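Local coordinates for thioredoxin reductase (Clostridium acetobutylicum ATCC 824, PDB 6GNA), which probably reduces thioredoxin with electrons taken from ferredoxin rather than from a pyridine nucleotide, using a bound FAD as flavin cofactor, at residues N51-L54 / G55-G58; K241-R244 / K245-N249. One frame throughout, in Å; residues are numbered along the deposited sequence.

Contact 1: residues N51-L54 / G55-G58; sequences NNYL and GFYG. With FAD (flavin-adenine dinucleotide), chain B.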
loop_
_atom_site.group_PDB
_atom_site.type_symbol
_atom_site.label_atom_id
_atom_site.label_comp_id
_atom_site.label_asym_id
_atom_site.label_seq_id
_atom_site.Cartn_x
_atom_site.Cartn_y
_atom_site.Cartn_z
ATOM N N ASN A 51 -6.818 -10.503 11.628
ATOM C CA ASN A 51 -7.946 -10.705 10.730
ATOM C C ASN A 51 -8.017 -9.708 9.589
ATOM O O ASN A 51 -8.944 -9.791 8.782
ATOM C CB ASN A 51 -9.267 -10.682 11.507
ATOM C CG ASN A 51 -9.349 -11.789 12.521
ATOM O OD1 ASN A 51 -8.890 -12.900 12.265
ATOM N ND2 ASN A 51 -9.936 -11.502 13.674
ATOM N N ASN A 52 -7.071 -8.780 9.482
ATOM C CA ASN A 52 -7.105 -7.770 8.435
ATOM C C ASN A 52 -5.912 -7.875 7.501
ATOM O O ASN A 52 -5.528 -6.871 6.888
ATOM C CB ASN A 52 -7.221 -6.371 9.039
ATOM C CG ASN A 52 -5.977 -5.958 9.783
ATOM O OD1 ASN A 52 -5.089 -6.765 10.022
ATOM N ND2 ASN A 52 -5.890 -4.669 10.119
ATOM N N TYR A 53 -5.313 -9.045 7.384
ATOM C CA TYR A 53 -4.340 -9.328 6.337
ATOM C C TYR A 53 -5.009 -10.284 5.350
ATOM O O TYR A 53 -5.173 -11.477 5.635
ATOM C CB TYR A 53 -3.047 -9.884 6.922
ATOM C CG TYR A 53 -1.906 -9.909 5.935
ATOM C CD1 TYR A 53 -1.099 -8.822 5.763
ATOM C CD2 TYR A 53 -1.599 -11.068 5.225
ATOM C CE1 TYR A 53 -0.049 -8.835 4.860
ATOM C CE2 TYR A 53 -0.539 -11.102 4.305
ATOM C CZ TYR A 53 0.239 -9.952 4.139
ATOM O OH TYR A 53 1.320 -9.832 3.275
ATOM N N LEU A 54 -5.350 -9.745 4.181
ATOM C CA LEU A 54 -6.258 -10.407 3.252
ATOM C C LEU A 54 -5.666 -11.724 2.762
ATOM O O LEU A 54 -4.548 -11.770 2.233
ATOM C CB LEU A 54 -6.555 -9.488 2.076
ATOM C CG LEU A 54 -7.595 -10.020 1.076
ATOM C CD1 LEU A 54 -8.985 -10.202 1.698
ATOM C CD2 LEU A 54 -7.659 -9.116 -0.143
ATOM N N GLY A 55 -6.436 -12.791 2.918
ATOM C CA GLY A 55 -6.003 -14.130 2.591
ATOM C C GLY A 55 -5.542 -14.966 3.766
ATOM O O GLY A 55 -5.404 -16.189 3.613
ATOM N N PHE A 56 -5.317 -14.360 4.931
ATOM C CA PHE A 56 -4.839 -15.065 6.122
ATOM C C PHE A 56 -5.765 -14.850 7.312
ATOM O O PHE A 56 -5.325 -14.613 8.433
ATOM C CB PHE A 56 -3.430 -14.622 6.508
ATOM C CG PHE A 56 -2.337 -15.141 5.615
ATOM C CD1 PHE A 56 -1.998 -16.481 5.601
ATOM C CD2 PHE A 56 -1.618 -14.273 4.829
ATOM C CE1 PHE A 56 -0.973 -16.930 4.788
ATOM C CE2 PHE A 56 -0.599 -14.709 4.029
ATOM C CZ PHE A 56 -0.275 -16.029 4.002
ATOM N N TYR A 57 -7.068 -14.919 7.107
ATOM C CA TYR A 57 -7.986 -14.705 8.221
ATOM C C TYR A 57 -7.674 -15.624 9.395
ATOM O O TYR A 57 -7.500 -16.839 9.230
ATOM C CB TYR A 57 -9.420 -14.940 7.756
ATOM C CG TYR A 57 -10.425 -14.816 8.870
ATOM C CD1 TYR A 57 -10.890 -13.576 9.262
ATOM C CD2 TYR A 57 -10.899 -15.938 9.541
ATOM C CE1 TYR A 57 -11.819 -13.448 10.284
ATOM C CE2 TYR A 57 -11.818 -15.822 10.567
ATOM C CZ TYR A 57 -12.270 -14.570 10.936
ATOM O OH TYR A 57 -13.177 -14.443 11.961
ATOM N N GLY A 58 -7.619 -15.034 10.592
ATOM C CA GLY A 58 -7.465 -15.798 11.816
ATOM C C GLY A 58 -6.060 -16.263 12.106
ATOM O O GLY A 58 -5.857 -17.037 13.056
HETATM P PA FAD B . 8.307 -3.240 11.752
HETATM O O1A FAD B . 7.299 -4.361 11.735
HETATM O O2A FAD B . 8.559 -2.494 13.039
HETATM O O5B FAD B . 9.713 -3.807 11.218
HETATM C C5B FAD B . 10.922 -3.123 11.520
HETATM C C4B FAD B . 12.080 -4.107 11.556
HETATM O O4B FAD B . 13.265 -3.474 11.070
HETATM C C3B FAD B . 12.362 -4.568 12.976
HETATM O O3B FAD B . 12.617 -5.974 13.007
HETATM C C2B FAD B . 13.597 -3.799 13.385
HETATM O O2B FAD B . 14.427 -4.540 14.283
HETATM C C1B FAD B . 14.292 -3.534 12.060
HETATM N N9A FAD B . 15.048 -2.265 12.107
HETATM C C8A FAD B . 14.551 -1.049 12.404
HETATM N N7A FAD B . 15.530 -0.111 12.354
HETATM C C5A FAD B . 16.675 -0.732 12.022
HETATM C C6A FAD B . 18.082 -0.337 11.799
HETATM N N6A FAD B . 18.473 0.952 11.925
HETATM N N1A FAD B . 18.959 -1.308 11.466
HETATM C C2A FAD B . 18.593 -2.596 11.335
HETATM N N3A FAD B . 17.332 -3.020 11.523
HETATM C C4A FAD B . 16.351 -2.153 11.862
HETATM N N1 FAD B . -1.238 -4.478 12.039
HETATM C C2 FAD B . -2.272 -5.003 11.335
HETATM O O2 FAD B . -2.462 -4.606 10.166
HETATM N N3 FAD B . -3.103 -5.933 11.837
HETATM C C4 FAD B . -2.963 -6.408 13.081
HETATM O O4 FAD B . -3.747 -7.272 13.526
HETATM C C4X FAD B . -1.858 -5.886 13.919
HETATM N N5 FAD B . -1.655 -6.318 15.182
HETATM C C5X FAD B . -0.640 -5.826 15.926
HETATM C C6 FAD B . -0.452 -6.287 17.223
HETATM C C7 FAD B . 0.589 -5.790 17.997
HETATM C C7M FAD B . 0.790 -6.289 19.403
HETATM C C8 FAD B . 1.504 -4.762 17.438
HETATM C C8M FAD B . 2.633 -4.219 18.274
HETATM C C9 FAD B . 1.320 -4.300 16.142
HETATM C C9A FAD B . 0.280 -4.795 15.366
HETATM N N10 FAD B . 0.079 -4.322 14.053
HETATM C C10 FAD B . -0.975 -4.871 13.302
HETATM C "C1'" FAD B . 0.972 -3.317 13.468
HETATM C "C2'" FAD B . 1.924 -3.980 12.486
HETATM O "O2'" FAD B . 2.727 -4.922 13.204
HETATM C "C3'" FAD B . 2.822 -2.945 11.822
HETATM O "O3'" FAD B . 2.027 -2.022 11.075
HETATM C "C4'" FAD B . 3.826 -3.614 10.894
HETATM O "O4'" FAD B . 4.628 -4.535 11.641
HETATM C "C5'" FAD B . 4.712 -2.575 10.219
HETATM O "O5'" FAD B . 5.863 -3.234 9.708
HETATM P P FAD B . 7.167 -2.424 9.242
HETATM O O1P FAD B . 8.015 -3.347 8.403
HETATM O O2P FAD B . 6.790 -1.067 8.703
HETATM O O3P FAD B . 7.921 -2.137 10.639
#
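Asn51 reaches over to Tyr57 and Gly58 across a tight reversal of the chain, a type II beta turn that runs from Tyr53 to Phe56 and is closed by Phe56 N donating to Tyr53 O at 3.0 Å. Gly55 takes the third place of the turn, where phi is positive and a CB would press on the carbonyl oxygen of Leu54; glycine suits such a site. The Asn51 side chain begins with CB standing 4.0 Å from Tyr57 CE1. With its CG beside the backbone N (chi1 -62°), the chain then leans across the tyrosine, Asn51 CG coming to 3.7 Å from Tyr57 CE1. At the tip, OD1 lies over one face of the ring, displaced toward the rim, the amide and the ring being turned only 21° apart. Asn51 OD1 also receives a weak, strongly bent bond from Gly58 N, at 3.0 Å. The oxygen of a short amide thus serves two ends here, sitting over the ring near its rim and accepting from the backbone beyond.

On the turn itself, the Tyr53 and Phe56 side chains run side by side in the same direction and meet rim to rim, neither ring over the other; CD2 of Tyr53 and CD2 of Phe56 are a tight 3.2 Å apart. Both rings also serve the dimer interface: Tyr53 OH is hydrogen-bonded to Leu54 O of the second subunit, and Phe56 stacks on Phe56 of that subunit. Asn52 faces the cofactor instead, as part of the FAD pocket, its amide matching the donor and acceptor edge of the flavin. Asn52 OD1 accepts an almost straight bond of 2.8 Å from FAD N3, while Asn52 ND2 gives a long, weak one to FAD O2.

Contact 2: residues K241-R244 / K245-N249; sequences KVNR and KMETN
The amide of Asn243 and the carboxylate of Glu247 are the flat groups here, their planes 41° apart. Lys245 N and Glu247 N approach the amide oxygen from opposite faces, each well out of the amide plane; Asn243 OD1 is 2.9 Å from Lys245 N and 3.0 Å from Glu247 N. The other end of the amide works edge-on: Asn243 ND2 sends an almost straight bond of 2.9 Å to Glu247 OE1, which lies in the amide plane and is itself approached on the anti side of the carboxylate, somewhat out of that group's plane. Three bonds therefore fix the rotation of the amide. The side chain attains this place with CG between the backbone N and the carbonyl carbon (chi1 68°), which folds it back over the turn.

Behind it the backbone makes a type I beta turn from Asn243 to Met246, followed by a G1 beta bulge. Met246 N donates to Asn243 O at 2.9 Å, and Asn243 N to Glu247 O at 3.2 Å; Met246, with positive phi (69°), is the bulge residue. The bond from Lys245 N to Asn243 OD1 adds an Asx turn, and asparagine suits the first position because its short amide can accept from the backbone N-H of both Lys245 and Glu247. Glutamate is long enough to meet the ND2 end. Farther back, Val242 CA lies 3.2 Å from Glu247 O in a CA-H...O contact, and one water accepts from Asn249 N and donates to Lys241 O.

The bent Arg244 side chain brings NH1 to a salt bridge with Glu272 of the second subunit. The loop follows strand 239-240 and leads into strand 253-255, to which Met246 is joined by backbone hydrogen bonding with Ala255, while the Met246 side chain, modelled in two conformers, packs in the one given here on Val275 and Ala276 of helix 266-286.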
loop_
_atom_site.group_PDB
_atom_site.type_symbol
_atom_site.label_atom_id
_atom_site.label_comp_id
_atom_site.label_asym_id
_atom_site.label_seq_id
_atom_site.Cartn_x
_atom_site.Cartn_y
_atom_site.Cartn_z
ATOM N N LYS A 241 8.318 11.695 5.386
ATOM C CA LYS A 241 7.355 12.135 4.391
ATOM C C LYS A 241 7.728 11.600 3.013
ATOM O O LYS A 241 8.860 11.773 2.553
ATOM C CB LYS A 241 7.278 13.651 4.402
ATOM C CG LYS A 241 6.636 14.180 5.676
ATOM C CD LYS A 241 5.140 13.898 5.680
ATOM C CE LYS A 241 4.471 14.388 6.951
ATOM N NZ LYS A 241 3.014 14.082 7.000
ATOM N N VAL A 242 6.780 10.908 2.379
ATOM C CA VAL A 242 6.981 10.322 1.062
ATOM C C VAL A 242 5.847 10.729 0.134
ATOM O O VAL A 242 4.750 11.104 0.562
ATOM C CB VAL A 242 7.104 8.783 1.078
ATOM C CG1 VAL A 242 8.300 8.332 1.912
ATOM C CG2 VAL A 242 5.822 8.120 1.597
ATOM N N ASN A 243 6.139 10.650 -1.159
ATOM C CA ASN A 243 5.130 10.848 -2.186
ATOM C C ASN A 243 4.558 9.499 -2.634
ATOM O O ASN A 243 4.795 8.447 -2.028
ATOM C CB ASN A 243 5.723 11.684 -3.320
ATOM C CG ASN A 243 6.793 10.949 -4.106
ATOM O OD1 ASN A 243 6.990 9.736 -3.970
ATOM N ND2 ASN A 243 7.492 11.686 -4.950
ATOM N N ARG A 244 3.780 9.529 -3.717
ATOM C CA ARG A 244 3.085 8.348 -4.184
ATOM C C ARG A 244 4.042 7.265 -4.667
ATOM O O ARG A 244 3.638 6.104 -4.772
ATOM C CB ARG A 244 2.094 8.732 -5.293
ATOM C CG ARG A 244 0.845 9.449 -4.781
ATOM C CD ARG A 244 -0.230 8.448 -4.392
ATOM N NE ARG A 244 -0.675 7.669 -5.548
ATOM C CZ ARG A 244 -1.266 6.478 -5.456
ATOM N NH1 ARG A 244 -1.490 5.935 -4.268
ATOM N NH2 ARG A 244 -1.619 5.832 -6.554
ATOM N N LYS A 245 5.283 7.622 -4.990
ATOM C CA LYS A 245 6.294 6.669 -5.406
ATOM C C LYS A 245 7.149 6.196 -4.240
ATOM O O LYS A 245 8.125 5.470 -4.462
ATOM C CB LYS A 245 7.172 7.274 -6.498
ATOM C CG LYS A 245 6.431 7.504 -7.805
ATOM C CD LYS A 245 7.355 8.101 -8.847
ATOM C CE LYS A 245 6.641 8.341 -10.162
ATOM N NZ LYS A 245 6.912 7.244 -11.125
ATOM N N MET A 246 6.798 6.596 -3.009
ATOM C CA MET A 246 7.553 6.283 -1.800
ATOM C C MET A 246 8.893 6.993 -1.760
ATOM O O MET A 246 9.764 6.625 -0.975
ATOM C CB MET A 246 7.760 4.776 -1.587
ATOM C CG MET A 246 6.492 3.978 -1.568
ATOM S SD MET A 246 5.281 4.521 -0.363
ATOM C CE MET A 246 3.751 4.229 -1.314
ATOM N N GLU A 247 9.069 8.015 -2.590
ATOM C CA GLU A 247 10.290 8.806 -2.603
ATOM C C GLU A 247 10.315 9.771 -1.422
ATOM O O GLU A 247 9.328 10.460 -1.151
ATOM C CB GLU A 247 10.350 9.612 -3.901
ATOM C CG GLU A 247 10.532 8.750 -5.133
ATOM C CD GLU A 247 10.290 9.484 -6.444
ATOM O OE1 GLU A 247 9.675 10.573 -6.438
ATOM O OE2 GLU A 247 10.720 8.950 -7.487
ATOM N N THR A 248 11.447 9.840 -0.730
ATOM C CA THR A 248 11.664 10.870 0.277
ATOM C C THR A 248 12.209 12.121 -0.405
ATOM O O THR A 248 12.293 12.189 -1.635
ATOM C CB THR A 248 12.678 10.394 1.320
ATOM O OG1 THR A 248 13.994 10.401 0.741
ATOM C CG2 THR A 248 12.343 8.993 1.866
ATOM N N ASN A 249 12.618 13.116 0.392
ATOM C CA ASN A 249 13.255 14.315 -0.148
ATOM C C ASN A 249 14.653 14.046 -0.697
ATOM O O ASN A 249 15.209 14.914 -1.374
ATOM C CB ASN A 249 13.342 15.426 0.910
ATOM C CG ASN A 249 14.287 15.093 2.032
ATOM O OD1 ASN A 249 14.243 13.983 2.560
ATOM N ND2 ASN A 249 15.144 16.026 2.408
HETATM O O HOH W 1 11.224 12.805 3.179
#

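In the fold
Both contacts are local chain reversals, about 15 Å apart at their nearest atoms, and both border helix 266-286 and the second subunit. Contact 1, between helices 42-46 and 61-74, is partly buried: aromatic rings dominate it, it reaches the flavin end of FAD, and rings and a tyrosine hydroxyl carry it into the dimer interface. Contact 2, between strands 239-240 and 253-255, is a surface turn whose cohesion comes from backbone and amide hydrogen bonds, and its tie to the other subunit combines a salt bridge with side-chain packing. An asparagine amide takes part in each, through one weak bond beside the turn at 51-58 but through three bonds at 241-249.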